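Local coordinates for angiotensin-converting enzyme (Anopheles gambiae, PDB 6S1Y), which probably acts as a zinc-dependent peptidase of the angiotensin-converting enzyme family, at residues Pro216-Lys228 with Trp582-Trp596. Numbering follows the deposited sequence.
Sequences PLYEQLHAYVRYK and WLLEENKRLGAHVGW
Helix 216-228 and helix 582-590 cross at 42° with axes 9.3 Å apart, and after Gly591 the polypeptide doubles back, bringing Ala592 to Trp596 along helix 216-228. Tyr224 is the knob, seated in a hole formed by Leu583, Glu586, Asn587 and Leu590; the edge of Trp582 is directed at its ring face in an offset edge-to-face pair. One turn away, Asn587 ND2 donates twice to Gln220, to backbone O at 2.9 Å and, nearly straight at 173°, to side-chain OE1. Gln220 is bent at chi2 (-63°), which folds its amide back for this bond and lays NE2 against Val594. Buried Asn587 OD1, at the edge of the Tyr224 ring, finds no polar partner.

Arg226 holds the returning tail. NH1 and NH2 grip Gly595 O end-on, NH2 at 2.6 Å, while NH2 also donates to His593 O; both carbonyl oxygens lie near the guanidinium plane, and Gly242 O takes a further bond from NH1. The Trp596 six-membered ring leans obliquely over a face of His222, CE3 to CE1 3.5 Å. Tyr227 receives Leu590 CD1 over its face. A Schellman motif with Gly591 at C-prime ends helix 582-590, and in this mainly helical angiotensin-converting-enzyme fold the C-terminal tail packs back on helix 203-233.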
ATOM      1  N   PRO A 216       8.312  -5.737  19.897  1.00 41.63           N
ATOM      2  CA  PRO A 216       7.861  -6.608  20.992  1.00 43.70           C
ATOM      3  C   PRO A 216       6.417  -7.016  20.826  1.00 41.77           C
ATOM      4  O   PRO A 216       6.037  -8.159  21.120  1.00 40.00           O
ATOM      5  CB  PRO A 216       8.084  -5.752  22.255  1.00 44.30           C
ATOM      6  CG  PRO A 216       9.068  -4.706  21.842  1.00 45.28           C
ATOM      7  CD  PRO A 216       8.728  -4.417  20.391  1.00 43.83           C
ATOM      8  N   LEU A 217       5.588  -6.093  20.352  1.00 41.86           N
ATOM      9  CA  LEU A 217       4.186  -6.414  20.118  1.00 41.28           C
ATOM     10  C   LEU A 217       4.061  -7.388  18.955  1.00 38.43           C
ATOM     11  O   LEU A 217       3.383  -8.418  19.056  1.00 35.95           O
ATOM     12  CB  LEU A 217       3.404  -5.109  19.888  1.00 44.62           C
ATOM     13  CG  LEU A 217       3.756  -4.073  21.001  1.00 49.39           C
ATOM     14  CD1 LEU A 217       5.038  -3.236  20.756  1.00 43.48           C
ATOM     15  CD2 LEU A 217       2.599  -3.123  21.310  1.00 54.68           C
ATOM     16  N   TYR A 218       4.753  -7.102  17.846  1.00 38.67           N
ATOM     17  CA  TYR A 218       4.699  -8.015  16.720  1.00 36.70           C
ATOM     18  C   TYR A 218       5.175  -9.416  17.117  1.00 36.99           C
ATOM     19  O   TYR A 218       4.620 -10.422  16.659  1.00 35.63           O
ATOM     20  CB  TYR A 218       5.525  -7.484  15.563  1.00 36.57           C
ATOM     21  CG  TYR A 218       5.566  -8.498  14.429  1.00 37.21           C
ATOM     22  CD1 TYR A 218       4.458  -8.703  13.641  1.00 35.45           C
ATOM     23  CD2 TYR A 218       6.706  -9.278  14.182  1.00 36.03           C
ATOM     24  CE1 TYR A 218       4.447  -9.629  12.637  1.00 36.23           C
ATOM     25  CE2 TYR A 218       6.712 -10.214  13.147  1.00 36.34           C
ATOM     26  CZ  TYR A 218       5.560 -10.377  12.375  1.00 36.87           C
ATOM     27  OH  TYR A 218       5.503 -11.287  11.350  1.00 36.30           O
ATOM     28  N   GLU A 219       6.191  -9.519  17.983  1.00 36.39           N
ATOM     29  CA  GLU A 219       6.692 -10.857  18.300  1.00 37.28           C
ATOM     30  C   GLU A 219       5.714 -11.621  19.189  1.00 36.27           C
ATOM     31  O   GLU A 219       5.569 -12.841  19.036  1.00 36.62           O
ATOM     32  CB  GLU A 219       8.099 -10.768  18.917  1.00 38.88           C
ATOM     33  CG  GLU A 219       9.119 -10.290  17.846  1.00 42.99           C
ATOM     34  CD  GLU A 219      10.588 -10.256  18.296  1.00 45.23           C
ATOM     35  OE1 GLU A 219      11.432 -10.326  17.383  1.00 42.66           O
ATOM     36  OE2 GLU A 219      10.886 -10.141  19.515  1.00 45.03           O
ATOM     37  N   GLN A 220       5.010 -10.948  20.092  1.00 34.17           N
ATOM     38  CA  GLN A 220       3.967 -11.630  20.841  1.00 35.24           C
ATOM     39  C   GLN A 220       2.856 -12.129  19.922  1.00 34.25           C
ATOM     40  O   GLN A 220       2.358 -13.242  20.095  1.00 34.16           O
ATOM     41  CB  GLN A 220       3.405 -10.701  21.921  1.00 37.29           C
ATOM     42  CG  GLN A 220       4.421 -10.338  23.011  1.00 38.08           C
ATOM     43  CD  GLN A 220       4.884 -11.553  23.789  1.00 38.57           C
ATOM     44  OE1 GLN A 220       4.079 -12.394  24.179  1.00 38.30           O
ATOM     45  NE2 GLN A 220       6.194 -11.649  24.010  1.00 37.54           N
ATOM     46  N   LEU A 221       2.454 -11.336  18.931  1.00 36.87           N
ATOM     47  CA  LEU A 221       1.348 -11.743  18.058  1.00 33.04           C
ATOM     48  C   LEU A 221       1.774 -12.889  17.163  1.00 33.69           C
ATOM     49  O   LEU A 221       1.063 -13.893  17.035  1.00 31.76           O
ATOM     50  CB  LEU A 221       0.896 -10.564  17.205  1.00 33.65           C
ATOM     51  CG  LEU A 221      -0.297 -10.830  16.291  1.00 36.26           C
ATOM     52  CD1 LEU A 221      -1.532 -11.278  17.111  1.00 34.40           C
ATOM     53  CD2 LEU A 221      -0.642  -9.570  15.466  1.00 37.13           C
ATOM     54  N   HIS A 222       2.930 -12.729  16.497  1.00 34.90           N
ATOM     55  CA  HIS A 222       3.559 -13.819  15.766  1.00 33.51           C
ATOM     56  C   HIS A 222       3.586 -15.102  16.577  1.00 32.90           C
ATOM     57  O   HIS A 222       3.319 -16.186  16.050  1.00 33.60           O
ATOM     58  CB  HIS A 222       4.981 -13.402  15.397  1.00 33.65           C
ATOM     59  CG  HIS A 222       5.794 -14.485  14.774  1.00 33.21           C
ATOM     60  ND1 HIS A 222       6.278 -15.553  15.492  1.00 31.15           N
ATOM     61  CD2 HIS A 222       6.210 -14.661  13.499  1.00 34.26           C
ATOM     62  CE1 HIS A 222       6.938 -16.354  14.681  1.00 32.92           C
ATOM     63  NE2 HIS A 222       6.919 -15.832  13.468  1.00 34.18           N
ATOM     64  N   ALA A 223       3.915 -15.008  17.863  1.00 33.85           N
ATOM     65  CA  ALA A 223       4.031 -16.220  18.676  1.00 33.87           C
ATOM     66  C   ALA A 223       2.675 -16.879  18.893  1.00 32.15           C
ATOM     67  O   ALA A 223       2.566 -18.105  18.913  1.00 32.18           O
ATOM     68  CB  ALA A 223       4.678 -15.881  20.011  1.00 33.95           C
ATOM     69  N   TYR A 224       1.623 -16.083  19.066  1.00 34.30           N
ATOM     70  CA  TYR A 224       0.293 -16.664  19.243  1.00 33.93           C
ATOM     71  C   TYR A 224      -0.192 -17.323  17.958  1.00 31.55           C
ATOM     72  O   TYR A 224      -0.672 -18.458  17.973  1.00 33.46           O
ATOM     73  CB  TYR A 224      -0.687 -15.594  19.709  1.00 35.31           C
ATOM     74  CG  TYR A 224      -2.041 -16.170  20.085  1.00 33.83           C
ATOM     75  CD1 TYR A 224      -2.242 -16.718  21.338  1.00 33.31           C
ATOM     76  CD2 TYR A 224      -3.085 -16.218  19.169  1.00 34.85           C
ATOM     77  CE1 TYR A 224      -3.450 -17.280  21.691  1.00 37.17           C
ATOM     78  CE2 TYR A 224      -4.332 -16.763  19.520  1.00 36.05           C
ATOM     79  CZ  TYR A 224      -4.504 -17.295  20.779  1.00 37.38           C
ATOM     80  OH  TYR A 224      -5.699 -17.843  21.141  1.00 37.10           O
ATOM     81  N   VAL A 225      -0.041 -16.640  16.827  1.00 31.29           N
ATOM     82  CA  VAL A 225      -0.463 -17.217  15.548  1.00 31.30           C
ATOM     83  C   VAL A 225       0.255 -18.535  15.304  1.00 32.16           C
ATOM     84  O   VAL A 225      -0.364 -19.543  14.937  1.00 35.70           O
ATOM     85  CB  VAL A 225      -0.214 -16.220  14.398  1.00 30.90           C
ATOM     86  CG1 VAL A 225      -0.483 -16.853  13.035  1.00 32.62           C
ATOM     87  CG2 VAL A 225      -1.086 -14.987  14.581  1.00 32.67           C
ATOM     88  N   ARG A 226       1.569 -18.559  15.504  1.00 31.97           N
ATOM     89  CA  ARG A 226       2.321 -19.789  15.297  1.00 31.75           C
ATOM     90  C   ARG A 226       1.817 -20.906  16.203  1.00 33.90           C
ATOM     91  O   ARG A 226       1.671 -22.054  15.767  1.00 34.70           O
ATOM     92  CB  ARG A 226       3.806 -19.528  15.518  1.00 32.63           C
ATOM     93  CG  ARG A 226       4.709 -20.775  15.525  1.00 34.17           C
ATOM     94  CD  ARG A 226       6.188 -20.406  15.589  1.00 35.29           C
ATOM     95  NE  ARG A 226       6.564 -19.765  16.841  1.00 34.15           N
ATOM     96  CZ  ARG A 226       7.774 -19.248  17.078  1.00 33.50           C
ATOM     97  NH1 ARG A 226       8.699 -19.311  16.148  1.00 31.93           N
ATOM     98  NH2 ARG A 226       8.045 -18.668  18.249  1.00 34.30           N
ATOM     99  N   TYR A 227       1.536 -20.593  17.467  1.00 33.19           N
ATOM    100  CA  TYR A 227       1.007 -21.606  18.367  1.00 34.15           C
ATOM    101  C   TYR A 227      -0.309 -22.177  17.844  1.00 35.35           C
ATOM    102  O   TYR A 227      -0.511 -23.399  17.848  1.00 35.62           O
ATOM    103  CB  TYR A 227       0.841 -21.003  19.760  1.00 34.12           C
ATOM    104  CG  TYR A 227       0.109 -21.902  20.718  1.00 36.02           C
ATOM    105  CD1 TYR A 227      -1.288 -21.875  20.816  1.00 36.35           C
ATOM    106  CD2 TYR A 227       0.804 -22.761  21.535  1.00 36.91           C
ATOM    107  CE1 TYR A 227      -1.956 -22.714  21.695  1.00 37.08           C
ATOM    108  CE2 TYR A 227       0.164 -23.585  22.418  1.00 37.65           C
ATOM    109  CZ  TYR A 227      -1.204 -23.567  22.495  1.00 38.81           C
ATOM    110  OH  TYR A 227      -1.789 -24.415  23.372  1.00 39.92           O
ATOM    111  N   LYS A 228      -1.230 -21.306  17.383  1.00 35.66           N
ATOM    112  CA  LYS A 228      -2.535 -21.785  16.917  1.00 35.37           C
ATOM    113  C   LYS A 228      -2.414 -22.544  15.599  1.00 35.64           C
ATOM    114  O   LYS A 228      -3.104 -23.544  15.388  1.00 39.65           O
ATOM    115  CB  LYS A 228      -3.518 -20.623  16.755  1.00 37.11           C
ATOM    116  CG  LYS A 228      -3.833 -19.882  18.024  1.00 37.25           C
ATOM    117  CD  LYS A 228      -4.618 -20.735  19.044  1.00 39.45           C
ATOM    118  CE  LYS A 228      -6.110 -20.422  19.008  1.00 43.35           C
ATOM    119  NZ  LYS A 228      -6.832 -21.263  19.983  1.00 53.26           N
ATOM    120  N   TRP A 582      -2.848  -8.627  26.512  1.00 39.73           N
ATOM    121  CA  TRP A 582      -3.483  -9.934  26.540  1.00 40.97           C
ATOM    122  C   TRP A 582      -2.535 -11.008  26.023  1.00 39.88           C
ATOM    123  O   TRP A 582      -2.423 -12.079  26.619  1.00 41.11           O
ATOM    124  CB  TRP A 582      -4.774  -9.912  25.731  1.00 40.64           C
ATOM    125  CG  TRP A 582      -5.547 -11.164  25.880  1.00 40.90           C
ATOM    126  CD1 TRP A 582      -6.424 -11.476  26.878  1.00 41.69           C
ATOM    127  CD2 TRP A 582      -5.501 -12.300  25.012  1.00 38.91           C
ATOM    128  NE1 TRP A 582      -6.948 -12.726  26.664  1.00 42.74           N
ATOM    129  CE2 TRP A 582      -6.383 -13.257  25.533  1.00 41.32           C
ATOM    130  CE3 TRP A 582      -4.813 -12.587  23.839  1.00 38.38           C
ATOM    131  CZ2 TRP A 582      -6.590 -14.490  24.920  1.00 41.82           C
ATOM    132  CZ3 TRP A 582      -5.030 -13.800  23.230  1.00 38.15           C
ATOM    133  CH2 TRP A 582      -5.913 -14.735  23.769  1.00 39.38           C
ATOM    134  N   LEU A 583      -1.802 -10.716  24.950  1.00 39.05           N
ATOM    135  CA  LEU A 583      -0.878 -11.697  24.388  1.00 37.91           C
ATOM    136  C   LEU A 583       0.250 -12.025  25.354  1.00 40.59           C
ATOM    137  O   LEU A 583       0.625 -13.193  25.498  1.00 40.69           O
ATOM    138  CB  LEU A 583      -0.310 -11.178  23.075  1.00 37.03           C
ATOM    139  CG  LEU A 583      -1.294 -11.048  21.897  1.00 37.95           C
ATOM    140  CD1 LEU A 583      -0.656 -10.237  20.769  1.00 35.68           C
ATOM    141  CD2 LEU A 583      -1.709 -12.423  21.410  1.00 34.70           C
ATOM    142  N   LEU A 584       0.824 -11.004  26.014  1.00 40.95           N
ATOM    143  CA  LEU A 584       1.909 -11.242  26.965  1.00 42.69           C
ATOM    144  C   LEU A 584       1.519 -12.307  27.977  1.00 43.33           C
ATOM    145  O   LEU A 584       2.298 -13.218  28.278  1.00 44.16           O
ATOM    146  CB  LEU A 584       2.276  -9.953  27.716  1.00 42.32           C
ATOM    147  CG  LEU A 584       3.175  -8.974  26.978  1.00 43.76           C
ATOM    148  CD1 LEU A 584       3.200  -7.608  27.683  1.00 46.04           C
ATOM    149  CD2 LEU A 584       4.577  -9.546  26.860  1.00 44.91           C
ATOM    150  N   GLU A 585       0.315 -12.188  28.531  1.00 43.11           N
ATOM    151  CA  GLU A 585      -0.147 -13.149  29.526  1.00 47.71           C
ATOM    152  C   GLU A 585      -0.532 -14.480  28.886  1.00 45.43           C
ATOM    153  O   GLU A 585      -0.199 -15.541  29.423  1.00 44.24           O
ATOM    154  CB  GLU A 585      -1.322 -12.554  30.309  1.00 50.98           C
ATOM    155  CG  GLU A 585      -1.828 -13.440  31.451  1.00 62.00           C
ATOM    156  CD  GLU A 585      -0.735 -13.800  32.470  1.00 69.48           C
ATOM    157  OE1 GLU A 585      -0.863 -14.879  33.093  1.00 68.81           O
ATOM    158  OE2 GLU A 585       0.238 -13.012  32.643  1.00 64.61           O
ATOM    159  N   GLU A 586      -1.212 -14.451  27.732  1.00 41.24           N
ATOM    160  CA  GLU A 586      -1.720 -15.694  27.153  1.00 40.90           C
ATOM    161  C   GLU A 586      -0.586 -16.555  26.596  1.00 39.66           C
ATOM    162  O   GLU A 586      -0.608 -17.779  26.751  1.00 40.28           O
ATOM    163  CB  GLU A 586      -2.762 -15.389  26.074  1.00 42.22           C
ATOM    164  CG  GLU A 586      -3.434 -16.613  25.456  1.00 41.82           C
ATOM    165  CD  GLU A 586      -4.470 -17.285  26.352  1.00 43.96           C
ATOM    166  OE1 GLU A 586      -5.054 -18.286  25.877  1.00 46.22           O
ATOM    167  OE2 GLU A 586      -4.735 -16.821  27.489  1.00 45.80           O
ATOM    168  N   ASN A 587       0.433 -15.950  25.966  1.00 38.10           N
ATOM    169  CA  ASN A 587       1.581 -16.739  25.520  1.00 38.78           C
ATOM    170  C   ASN A 587       2.299 -17.395  26.712  1.00 39.89           C
ATOM    171  O   ASN A 587       2.711 -18.554  26.631  1.00 38.30           O
ATOM    172  CB  ASN A 587       2.558 -15.875  24.710  1.00 38.84           C
ATOM    173  CG  ASN A 587       2.014 -15.523  23.302  1.00 38.33           C
ATOM    174  OD1 ASN A 587       1.287 -16.302  22.704  1.00 36.00           O
ATOM    175  ND2 ASN A 587       2.376 -14.353  22.791  1.00 36.40           N
ATOM    176  N   LYS A 588       2.430 -16.679  27.831  1.00 40.85           N
ATOM    177  CA  LYS A 588       3.007 -17.274  29.034  1.00 41.57           C
ATOM    178  C   LYS A 588       2.164 -18.454  29.512  1.00 40.29           C
ATOM    179  O   LYS A 588       2.699 -19.523  29.824  1.00 39.15           O
ATOM    180  CB  LYS A 588       3.129 -16.240  30.161  1.00 44.60           C
ATOM    181  CG  LYS A 588       4.219 -15.146  29.995  1.00 48.29           C
ATOM    182  CD  LYS A 588       4.001 -14.011  31.040  1.00 54.12           C
ATOM    183  CE  LYS A 588       4.897 -12.780  30.826  1.00 57.33           C
ATOM    184  NZ  LYS A 588       6.286 -12.959  31.380  1.00 67.65           N
ATOM    185  N   ARG A 589       0.840 -18.276  29.577  1.00 39.95           N
ATOM    186  CA  ARG A 589      -0.034 -19.351  30.034  1.00 41.02           C
ATOM    187  C   ARG A 589       0.104 -20.579  29.146  1.00 37.97           C
ATOM    188  O   ARG A 589       0.159 -21.705  29.630  1.00 37.10           O
ATOM    189  CB  ARG A 589      -1.499 -18.911  30.048  1.00 43.92           C
ATOM    190  CG  ARG A 589      -1.966 -18.070  31.216  1.00 51.75           C
ATOM    191  CD  ARG A 589      -3.471 -17.821  31.065  1.00 58.15           C
ATOM    192  NE  ARG A 589      -3.966 -16.615  31.737  1.00 72.17           N
ATOM    193  CZ  ARG A 589      -4.511 -16.591  32.956  1.00 77.96           C
ATOM    194  NH1 ARG A 589      -4.627 -17.702  33.677  1.00 82.99           N
ATOM    195  NH2 ARG A 589      -4.939 -15.443  33.460  1.00 78.67           N
ATOM    196  N   LEU A 590       0.113 -20.380  27.837  1.00 36.61           N
ATOM    197  CA  LEU A 590       0.073 -21.505  26.924  1.00 39.07           C
ATOM    198  C   LEU A 590       1.435 -22.163  26.756  1.00 38.55           C
ATOM    199  O   LEU A 590       1.497 -23.307  26.300  1.00 39.87           O
ATOM    200  CB  LEU A 590      -0.442 -21.061  25.556  1.00 39.39           C
ATOM    201  CG  LEU A 590      -1.841 -20.451  25.458  1.00 39.63           C
ATOM    202  CD1 LEU A 590      -1.986 -19.748  24.108  1.00 38.58           C
ATOM    203  CD2 LEU A 590      -2.856 -21.509  25.607  1.00 40.62           C
ATOM    204  N   GLY A 591       2.509 -21.485  27.147  1.00 38.29           N
ATOM    205  CA  GLY A 591       3.840 -21.981  26.882  1.00 39.60           C
ATOM    206  C   GLY A 591       4.271 -21.814  25.444  1.00 39.92           C
ATOM    207  O   GLY A 591       5.056 -22.608  24.956  1.00 40.85           O
ATOM    208  N   ALA A 592       3.753 -20.816  24.735  1.00 37.93           N
ATOM    209  CA  ALA A 592       4.169 -20.602  23.361  1.00 39.01           C
ATOM    210  C   ALA A 592       5.551 -19.957  23.331  1.00 39.31           C
ATOM    211  O   ALA A 592       5.789 -18.971  24.039  1.00 40.53           O
ATOM    212  CB  ALA A 592       3.157 -19.718  22.640  1.00 38.17           C
ATOM    213  N   HIS A 593       6.467 -20.500  22.520  1.00 38.53           N
ATOM    214  CA  HIS A 593       7.751 -19.839  22.350  1.00 38.64           C
ATOM    215  C   HIS A 593       7.552 -18.509  21.636  1.00 37.33           C
ATOM    216  O   HIS A 593       6.754 -18.398  20.696  1.00 36.90           O
ATOM    217  CB  HIS A 593       8.729 -20.695  21.542  1.00 38.77           C
ATOM    218  CG  HIS A 593       9.246 -21.899  22.272  1.00 41.20           C
ATOM    219  ND1 HIS A 593       8.641 -23.134  22.186  1.00 42.17           N
ATOM    220  CD2 HIS A 593      10.315 -22.054  23.092  1.00 43.01           C
ATOM    221  CE1 HIS A 593       9.307 -23.999  22.930  1.00 44.06           C
ATOM    222  NE2 HIS A 593      10.328 -23.368  23.492  1.00 45.90           N
ATOM    223  N   VAL A 594       8.307 -17.507  22.064  1.00 37.39           N
ATOM    224  CA  VAL A 594       8.385 -16.213  21.399  1.00 36.43           C
ATOM    225  C   VAL A 594       9.725 -16.096  20.676  1.00 36.74           C
ATOM    226  O   VAL A 594      10.763 -16.517  21.203  1.00 37.98           O
ATOM    227  CB  VAL A 594       8.195 -15.084  22.430  1.00 35.96           C
ATOM    228  CG1 VAL A 594       8.159 -13.737  21.752  1.00 37.31           C
ATOM    229  CG2 VAL A 594       6.917 -15.335  23.239  1.00 36.33           C
ATOM    230  N   GLY A 595       9.705 -15.482  19.482  1.00 35.25           N
ATOM    231  CA  GLY A 595      10.878 -15.369  18.654  1.00 35.18           C
ATOM    232  C   GLY A 595      11.121 -16.620  17.818  1.00 36.30           C
ATOM    233  O   GLY A 595      10.376 -17.591  17.864  1.00 33.73           O
ATOM    234  N   TRP A 596      12.218 -16.591  17.058  1.00 35.21           N
ATOM    235  CA  TRP A 596      12.473 -17.665  16.115  1.00 36.80           C
ATOM    236  C   TRP A 596      13.947 -17.749  15.718  1.00 37.26           C
ATOM    237  O   TRP A 596      14.632 -16.743  15.537  1.00 37.43           O
ATOM    238  CB  TRP A 596      11.622 -17.470  14.845  1.00 35.13           C
ATOM    239  CG  TRP A 596      11.816 -16.099  14.232  1.00 34.54           C
ATOM    240  CD1 TRP A 596      12.766 -15.733  13.323  1.00 37.23           C
ATOM    241  CD2 TRP A 596      11.042 -14.932  14.486  1.00 33.89           C
ATOM    242  NE1 TRP A 596      12.623 -14.401  12.984  1.00 35.11           N
ATOM    243  CE2 TRP A 596      11.577 -13.892  13.702  1.00 35.05           C
ATOM    244  CE3 TRP A 596       9.930 -14.667  15.285  1.00 34.99           C
ATOM    245  CZ2 TRP A 596      11.060 -12.615  13.715  1.00 34.86           C
ATOM    246  CZ3 TRP A 596       9.423 -13.391  15.298  1.00 35.91           C
ATOM    247  CH2 TRP A 596       9.992 -12.382  14.515  1.00 35.80           C
TER
HETATM  248  O   HOH W   1       7.361 -14.726  18.096  1.00 32.71           O
HETATM  249  O   HOH W   2       4.460 -13.604  26.643  1.00 38.83           O
HETATM  250  O   HOH W   3       4.891 -19.701  19.197  1.00 31.72           O
HETATM  251  O   HOH W   4      -5.843 -18.867  23.372  1.00 41.90           O
HETATM  252  O   HOH W   5      -0.680 -24.878  25.831  1.00 35.77           O